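Long-range contacts in Afp3 (Serratia entomophila, PDB 6RBN), which probably forms, together with Afp2, part of the contractile sheath around the inner tube of the anti-feeding prophage, an injection system related to phage tails: residues 35-43 with 56-64; 273-281 with 291-299. All coordinates share one frame; numbering follows the deposited sequence.

Contact 1 of 2, residues 35-43 with 56-64; sequences RFTPLKPEL and YTILFDSNV
Two backbone hydrogen bonds join T37 and L39 to the chain that leaves helix 53-59. D61 N donates its N-H to T37 O at 2.9 Å. Two residues on, L39 N donates to L59 O, a longer bond of 3.2 Å. P38, with no N-H to offer, sits between these two positions and faces F60 in an isolated beta bridge. F60 N still bonds to Y56 O within the last helical turn, whereas the next amide, D61 N, turns to the loop 35-43. The pair thus ties the loop after strand 31-34 to the C-terminal end of helix 53-59. Around that end, T57 OG1 is hydrogen-bonded to L54 O and S62 O to S112 OG, while N63 N makes a weak bond of 3.4 Å to D61 OD1. The CB of F60 leans away overall, but with CG anti to its own carbonyl carbon (chi1 -68°) the ring comes back against P38 and L43. There L43 CD1 makes an off-centre CH-pi contact, 4.0 Å from the ring centroid. Deeper in, Y56 OH meets the edge of the F36 ring at CD1, and both rings pack against L115 of helix 111-120 and L128 of strand 127-130.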
loop_
_atom_site.group_PDB
_atom_site.type_symbol
_atom_site.label_atom_id
_atom_site.label_comp_id
_atom_site.label_asym_id
_atom_site.label_seq_id
_atom_site.Cartn_x
_atom_site.Cartn_y
_atom_site.Cartn_z
ATOM N N ARG D 35 -28.933 75.237 -7.885
ATOM C CA ARG D 35 -30.131 75.683 -8.597
ATOM C C ARG D 35 -30.302 74.872 -9.879
ATOM O O ARG D 35 -30.089 75.346 -10.996
ATOM C CB ARG D 35 -30.049 77.174 -8.894
ATOM C CG ARG D 35 -30.092 78.066 -7.675
ATOM C CD ARG D 35 -30.071 79.527 -8.089
ATOM N NE ARG D 35 -30.186 80.433 -6.949
ATOM C CZ ARG D 35 -29.150 80.941 -6.289
ATOM N NH1 ARG D 35 -27.915 80.635 -6.656
ATOM N NH2 ARG D 35 -29.351 81.757 -5.267
ATOM N N PHE D 36 -30.701 73.620 -9.701
ATOM C CA PHE D 36 -30.973 72.743 -10.829
ATOM C C PHE D 36 -32.415 72.922 -11.274
ATOM O O PHE D 36 -33.330 72.975 -10.448
ATOM C CB PHE D 36 -30.713 71.284 -10.463
ATOM C CG PHE D 36 -29.289 70.997 -10.107
ATOM C CD1 PHE D 36 -28.320 70.917 -11.088
ATOM C CD2 PHE D 36 -28.920 70.798 -8.789
ATOM C CE1 PHE D 36 -27.008 70.658 -10.764
ATOM C CE2 PHE D 36 -27.611 70.534 -8.458
ATOM C CZ PHE D 36 -26.653 70.464 -9.446
ATOM N N THR D 37 -32.614 73.020 -12.582
ATOM C CA THR D 37 -33.944 73.247 -13.131
ATOM C C THR D 37 -34.462 71.962 -13.754
ATOM O O THR D 37 -33.913 71.511 -14.771
ATOM C CB THR D 37 -33.921 74.367 -14.171
ATOM O OG1 THR D 37 -33.081 73.984 -15.262
ATOM C CG2 THR D 37 -33.387 75.646 -13.554
ATOM N N PRO D 38 -35.485 71.335 -13.185
ATOM C CA PRO D 38 -35.997 70.085 -13.753
ATOM C C PRO D 38 -36.763 70.320 -15.044
ATOM O O PRO D 38 -37.171 71.436 -15.371
ATOM C CB PRO D 38 -36.930 69.558 -12.659
ATOM C CG PRO D 38 -36.490 70.247 -11.411
ATOM C CD PRO D 38 -36.057 71.603 -11.857
ATOM N N LEU D 39 -36.950 69.234 -15.789
ATOM C CA LEU D 39 -37.819 69.256 -16.960
ATOM C C LEU D 39 -39.242 68.858 -16.582
ATOM O O LEU D 39 -40.187 69.623 -16.798
ATOM C CB LEU D 39 -37.265 68.337 -18.053
ATOM C CG LEU D 39 -35.976 68.829 -18.704
ATOM C CD1 LEU D 39 -35.433 67.795 -19.663
ATOM C CD2 LEU D 39 -36.235 70.132 -19.426
ATOM N N LYS D 40 -39.402 67.678 -16.015
ATOM C CA LYS D 40 -40.707 67.299 -15.488
ATOM C C LYS D 40 -40.777 67.636 -14.003
ATOM O O LYS D 40 -39.893 67.229 -13.241
ATOM C CB LYS D 40 -40.971 65.818 -15.709
ATOM C CG LYS D 40 -41.196 65.456 -17.169
ATOM C CD LYS D 40 -41.592 63.997 -17.336
ATOM C CE LYS D 40 -40.406 63.132 -17.727
ATOM N NZ LYS D 40 -39.478 62.898 -16.588
ATOM N N PRO D 41 -41.801 68.364 -13.556
ATOM C CA PRO D 41 -41.747 69.019 -12.243
ATOM C C PRO D 41 -42.071 68.134 -11.050
ATOM O O PRO D 41 -42.301 68.674 -9.965
ATOM C CB PRO D 41 -42.802 70.126 -12.384
ATOM C CG PRO D 41 -43.790 69.561 -13.328
ATOM C CD PRO D 41 -43.010 68.737 -14.310
ATOM N N GLU D 42 -42.115 66.807 -11.183
ATOM C CA GLU D 42 -42.348 65.995 -9.993
ATOM C C GLU D 42 -41.101 65.885 -9.126
ATOM O O GLU D 42 -41.215 65.671 -7.916
ATOM C CB GLU D 42 -42.859 64.598 -10.371
ATOM C CG GLU D 42 -41.856 63.704 -11.075
ATOM C CD GLU D 42 -41.920 63.835 -12.578
ATOM O OE1 GLU D 42 -42.590 64.768 -13.065
ATOM O OE2 GLU D 42 -41.293 63.010 -13.275
ATOM N N LEU D 43 -39.916 66.026 -9.712
ATOM C CA LEU D 43 -38.664 65.958 -8.958
ATOM C C LEU D 43 -38.155 67.358 -8.614
ATOM O O LEU D 43 -37.023 67.741 -8.886
ATOM C CB LEU D 43 -37.643 65.112 -9.722
ATOM C CG LEU D 43 -37.306 65.249 -11.214
ATOM C CD1 LEU D 43 -36.128 66.141 -11.529
ATOM C CD2 LEU D 43 -37.076 63.869 -11.794
ATOM N N TYR D 56 -28.402 63.195 -16.525
ATOM C CA TYR D 56 -28.678 64.585 -16.180
ATOM C C TYR D 56 -29.386 65.308 -17.317
ATOM O O TYR D 56 -30.271 66.136 -17.078
ATOM C CB TYR D 56 -27.381 65.305 -15.815
ATOM C CG TYR D 56 -27.578 66.756 -15.449
ATOM C CD1 TYR D 56 -28.140 67.114 -14.234
ATOM C CD2 TYR D 56 -27.198 67.769 -16.318
ATOM C CE1 TYR D 56 -28.319 68.437 -13.896
ATOM C CE2 TYR D 56 -27.376 69.093 -15.987
ATOM C CZ TYR D 56 -27.936 69.419 -14.776
ATOM O OH TYR D 56 -28.113 70.738 -14.443
ATOM N N THR D 57 -29.010 65.012 -18.563
ATOM C CA THR D 57 -29.597 65.710 -19.698
ATOM C C THR D 57 -31.031 65.281 -19.971
ATOM O O THR D 57 -31.771 66.023 -20.624
ATOM C CB THR D 57 -28.753 65.491 -20.948
ATOM O OG1 THR D 57 -28.707 64.092 -21.254
ATOM C CG2 THR D 57 -27.344 65.998 -20.726
ATOM N N ILE D 58 -31.440 64.111 -19.489
ATOM C CA ILE D 58 -32.809 63.657 -19.704
ATOM C C ILE D 58 -33.725 64.165 -18.600
ATOM O O ILE D 58 -34.845 64.617 -18.864
ATOM C CB ILE D 58 -32.832 62.122 -19.816
ATOM C CG1 ILE D 58 -32.022 61.677 -21.028
ATOM C CG2 ILE D 58 -34.251 61.596 -19.924
ATOM C CD1 ILE D 58 -31.786 60.202 -21.079
ATOM N N LEU D 59 -33.261 64.127 -17.352
ATOM C CA LEU D 59 -34.110 64.508 -16.230
ATOM C C LEU D 59 -34.128 66.016 -16.025
ATOM O O LEU D 59 -35.181 66.600 -15.752
ATOM C CB LEU D 59 -33.642 63.799 -14.961
ATOM C CG LEU D 59 -33.786 62.280 -14.984
ATOM C CD1 LEU D 59 -33.177 61.674 -13.739
ATOM C CD2 LEU D 59 -35.241 61.894 -15.106
ATOM N N PHE D 60 -32.977 66.664 -16.147
ATOM C CA PHE D 60 -32.844 68.087 -15.886
ATOM C C PHE D 60 -32.553 68.847 -17.171
ATOM O O PHE D 60 -32.026 68.300 -18.142
ATOM C CB PHE D 60 -31.731 68.350 -14.872
ATOM C CG PHE D 60 -32.038 67.855 -13.493
ATOM C CD1 PHE D 60 -32.748 68.640 -12.605
ATOM C CD2 PHE D 60 -31.634 66.594 -13.092
ATOM C CE1 PHE D 60 -33.035 68.186 -11.337
ATOM C CE2 PHE D 60 -31.923 66.131 -11.827
ATOM C CZ PHE D 60 -32.622 66.931 -10.948
ATOM N N ASP D 61 -32.907 70.129 -17.163
ATOM C CA ASP D 61 -32.578 71.005 -18.278
ATOM C C ASP D 61 -31.097 71.342 -18.209
ATOM O O ASP D 61 -30.630 71.914 -17.220
ATOM C CB ASP D 61 -33.427 72.272 -18.222
ATOM C CG ASP D 61 -33.397 73.061 -19.520
ATOM O OD1 ASP D 61 -32.730 72.631 -20.482
ATOM O OD2 ASP D 61 -34.053 74.124 -19.578
ATOM N N SER D 62 -30.354 70.983 -19.251
ATOM C CA SER D 62 -28.910 71.156 -19.245
ATOM C C SER D 62 -28.440 72.360 -20.046
ATOM O O SER D 62 -27.243 72.656 -20.030
ATOM C CB SER D 62 -28.225 69.895 -19.779
ATOM O OG SER D 62 -28.534 69.689 -21.144
ATOM N N ASN D 63 -29.334 73.056 -20.745
ATOM C CA ASN D 63 -28.932 74.255 -21.489
ATOM C C ASN D 63 -29.155 75.503 -20.640
ATOM O O ASN D 63 -28.189 76.142 -20.215
ATOM C CB ASN D 63 -29.697 74.331 -22.810
ATOM C CG ASN D 63 -29.405 73.152 -23.712
ATOM O OD1 ASN D 63 -30.287 72.347 -24.010
ATOM N ND2 ASN D 63 -28.155 73.035 -24.143
ATOM N N VAL D 64 -30.422 75.799 -20.333
ATOM C CA VAL D 64 -30.896 76.888 -19.467
ATOM C C VAL D 64 -30.287 78.223 -19.894
ATOM O O VAL D 64 -29.274 78.648 -19.320
ATOM C CB VAL D 64 -30.623 76.580 -17.985
ATOM C CG1 VAL D 64 -31.344 77.581 -17.082
ATOM C CG2 VAL D 64 -31.061 75.174 -17.652
#

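Contact 2 of 2, residues 273-281 with 291-299; sequences LIAGVYGKT and PANVVLNGV
V277 points from helix 271-284 into the returning loop, where its CG1 meets V294 CG1 at 3.8 Å and L296 CD2 at 3.7 Å. The two valines lie side by side with their branches running opposite ways, and L296 comes in perpendicular to V277. Toward the start of the helix segment, L273 and V299 approach tip to tip, CD2 to CG2 at 3.8 Å. At the other end the Y278 ring swings round to P291, its CE1 3.5 Å from P291 CG, and T281 sets OG1 beside V294 CG2. That hydroxyl is anti to its own carbonyl carbon (chi1 -57°), which turns it back along the helix to donate to V277 O at 2.7 Å; the same carbonyl also accepts from T281 N. Further out, Y278 OH is hydrogen-bonded to Y207 OH, and N297 N to N121 OD1. L296 shares backbone hydrogen bonds with L330 of strand 329-332, and L117 of helix 111-120 covers L273 and V299. This is helix-to-loop packing inside the subtilisin-like region of the sheath protein. With no clear hydrogen bond between the two segments, their cohesion probably comes chiefly from apolar burial, while the threonine hydroxyl is satisfied within its own helix.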
loop_
_atom_site.group_PDB
_atom_site.type_symbol
_atom_site.label_atom_id
_atom_site.label_comp_id
_atom_site.label_asym_id
_atom_site.label_seq_id
_atom_site.Cartn_x
_atom_site.Cartn_y
_atom_site.Cartn_z
ATOM N N LEU D 273 -15.644 70.326 -8.069
ATOM C CA LEU D 273 -14.458 69.701 -8.643
ATOM C C LEU D 273 -13.742 68.835 -7.616
ATOM O O LEU D 273 -13.205 67.779 -7.956
ATOM C CB LEU D 273 -13.508 70.765 -9.193
ATOM C CG LEU D 273 -13.784 71.432 -10.543
ATOM C CD1 LEU D 273 -14.863 72.497 -10.463
ATOM C CD2 LEU D 273 -12.500 72.014 -11.095
ATOM N N ILE D 274 -13.715 69.276 -6.355
ATOM C CA ILE D 274 -13.021 68.523 -5.314
ATOM C C ILE D 274 -13.799 67.259 -4.962
ATOM O O ILE D 274 -13.217 66.225 -4.614
ATOM C CB ILE D 274 -12.771 69.425 -4.089
ATOM C CG1 ILE D 274 -11.950 70.644 -4.495
ATOM C CG2 ILE D 274 -12.006 68.702 -3.009
ATOM C CD1 ILE D 274 -10.602 70.314 -5.077
ATOM N N ALA D 275 -15.127 67.305 -5.095
ATOM C CA ALA D 275 -15.928 66.094 -4.941
ATOM C C ALA D 275 -15.642 65.100 -6.059
ATOM O O ALA D 275 -15.799 63.888 -5.877
ATOM C CB ALA D 275 -17.412 66.444 -4.904
ATOM N N GLY D 276 -15.222 65.597 -7.222
ATOM C CA GLY D 276 -14.776 64.708 -8.276
ATOM C C GLY D 276 -13.439 64.060 -7.971
ATOM O O GLY D 276 -13.256 62.865 -8.202
ATOM N N VAL D 277 -12.491 64.833 -7.431
ATOM C CA VAL D 277 -11.143 64.299 -7.263
ATOM C C VAL D 277 -11.047 63.418 -6.027
ATOM O O VAL D 277 -10.037 62.737 -5.826
ATOM C CB VAL D 277 -10.095 65.428 -7.213
ATOM C CG1 VAL D 277 -10.237 66.340 -8.414
ATOM C CG2 VAL D 277 -10.162 66.183 -5.907
ATOM N N TYR D 278 -12.069 63.425 -5.167
ATOM C CA TYR D 278 -12.115 62.423 -4.109
ATOM C C TYR D 278 -12.420 61.051 -4.686
ATOM O O TYR D 278 -11.822 60.051 -4.284
ATOM C CB TYR D 278 -13.145 62.772 -3.036
ATOM C CG TYR D 278 -12.762 63.874 -2.076
ATOM C CD1 TYR D 278 -11.556 64.547 -2.185
ATOM C CD2 TYR D 278 -13.573 64.167 -0.994
ATOM C CE1 TYR D 278 -11.216 65.541 -1.290
ATOM C CE2 TYR D 278 -13.230 65.139 -0.089
ATOM C CZ TYR D 278 -12.050 65.821 -0.239
ATOM O OH TYR D 278 -11.705 66.796 0.661
ATOM N N GLY D 279 -13.359 60.985 -5.630
ATOM C CA GLY D 279 -13.693 59.710 -6.239
ATOM C C GLY D 279 -12.589 59.181 -7.132
ATOM O O GLY D 279 -12.439 57.969 -7.299
ATOM N N LYS D 280 -11.805 60.082 -7.723
ATOM C CA LYS D 280 -10.663 59.659 -8.522
ATOM C C LYS D 280 -9.545 59.122 -7.640
ATOM O O LYS D 280 -8.899 58.127 -7.979
ATOM C CB LYS D 280 -10.162 60.823 -9.372
ATOM C CG LYS D 280 -9.046 60.461 -10.321
ATOM C CD LYS D 280 -8.500 61.687 -11.017
ATOM C CE LYS D 280 -9.448 62.183 -12.082
ATOM N NZ LYS D 280 -8.855 63.315 -12.837
ATOM N N THR D 281 -9.307 59.770 -6.498
ATOM C CA THR D 281 -8.214 59.368 -5.619
ATOM C C THR D 281 -8.543 58.071 -4.893
ATOM O O THR D 281 -7.683 57.196 -4.738
ATOM C CB THR D 281 -7.916 60.489 -4.623
ATOM O OG1 THR D 281 -7.609 61.688 -5.343
ATOM C CG2 THR D 281 -6.735 60.145 -3.737
ATOM N N PRO D 291 -5.919 63.405 -0.691
ATOM C CA PRO D 291 -6.351 63.890 -2.020
ATOM C C PRO D 291 -5.830 65.289 -2.323
ATOM O O PRO D 291 -6.579 66.254 -2.487
ATOM C CB PRO D 291 -7.875 63.849 -1.897
ATOM C CG PRO D 291 -8.116 64.098 -0.457
ATOM C CD PRO D 291 -7.008 63.461 0.296
ATOM N N ALA D 292 -4.503 65.425 -2.404
ATOM C CA ALA D 292 -3.926 66.759 -2.482
ATOM C C ALA D 292 -2.733 66.858 -3.430
ATOM O O ALA D 292 -1.813 67.639 -3.168
ATOM C CB ALA D 292 -3.530 67.237 -1.089
ATOM N N ASN D 293 -2.701 66.075 -4.504
ATOM C CA ASN D 293 -1.812 66.368 -5.622
ATOM C C ASN D 293 -2.501 66.133 -6.955
ATOM O O ASN D 293 -1.827 65.854 -7.951
ATOM C CB ASN D 293 -0.522 65.547 -5.586
ATOM C CG ASN D 293 0.523 66.138 -4.678
ATOM O OD1 ASN D 293 0.712 67.346 -4.652
ATOM N ND2 ASN D 293 1.222 65.288 -3.945
ATOM N N VAL D 294 -3.805 66.232 -7.002
ATOM C CA VAL D 294 -4.558 65.952 -8.213
ATOM C C VAL D 294 -4.653 67.229 -9.029
ATOM O O VAL D 294 -5.015 68.289 -8.509
ATOM C CB VAL D 294 -5.949 65.394 -7.866
ATOM C CG1 VAL D 294 -6.744 65.101 -9.128
ATOM C CG2 VAL D 294 -5.812 64.147 -7.015
ATOM N N VAL D 295 -4.311 67.136 -10.305
ATOM C CA VAL D 295 -4.427 68.256 -11.225
ATOM C C VAL D 295 -5.866 68.325 -11.714
ATOM O O VAL D 295 -6.418 67.327 -12.191
ATOM C CB VAL D 295 -3.444 68.109 -12.395
ATOM C CG1 VAL D 295 -3.625 69.235 -13.391
ATOM C CG2 VAL D 295 -2.023 68.077 -11.881
ATOM N N LEU D 296 -6.478 69.497 -11.589
ATOM C CA LEU D 296 -7.888 69.667 -11.907
ATOM C C LEU D 296 -8.073 69.724 -13.419
ATOM O O LEU D 296 -7.520 70.603 -14.083
ATOM C CB LEU D 296 -8.423 70.934 -11.250
ATOM C CG LEU D 296 -8.362 70.967 -9.722
ATOM C CD1 LEU D 296 -8.794 72.319 -9.198
ATOM C CD2 LEU D 296 -9.214 69.874 -9.131
ATOM N N ASN D 297 -8.852 68.791 -13.960
ATOM C CA ASN D 297 -9.164 68.794 -15.378
ATOM C C ASN D 297 -10.235 69.833 -15.675
ATOM O O ASN D 297 -10.914 70.334 -14.775
ATOM C CB ASN D 297 -9.646 67.420 -15.834
ATOM C CG ASN D 297 -8.566 66.375 -15.765
ATOM O OD1 ASN D 297 -7.414 66.630 -16.111
ATOM N ND2 ASN D 297 -8.930 65.182 -15.317
ATOM N N GLY D 298 -10.390 70.155 -16.953
ATOM C CA GLY D 298 -11.401 71.129 -17.300
ATOM C C GLY D 298 -10.873 72.545 -17.255
ATOM O O GLY D 298 -10.362 73.072 -18.247
ATOM N N VAL D 299 -11.031 73.160 -16.087
ATOM C CA VAL D 299 -10.772 74.566 -15.795
ATOM C C VAL D 299 -9.361 75.031 -16.139
ATOM O O VAL D 299 -8.431 74.228 -16.255
ATOM C CB VAL D 299 -11.051 74.824 -14.312
ATOM C CG1 VAL D 299 -12.493 74.546 -14.006
ATOM C CG2 VAL D 299 -10.166 73.930 -13.469
#

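Both segments of contact 1 precede those of contact 2 in the sequence, so the two follow in series along the chain. Their centres are 26 Å apart and their nearest atoms about 11 Å, with no direct touch. Helix 111-120 links them, since it packs against both contacts. Contact 2 lies nearer the middle of the chain, 11 Å from its centre against 24 Å for contact 1, and is much more fully buried. Residues of both regions, I58 of segment 56-64 and A292 with N293 of segment 291-299, nevertheless pack on an Afp2 chain, so both regions take part in the extended sheath assembly.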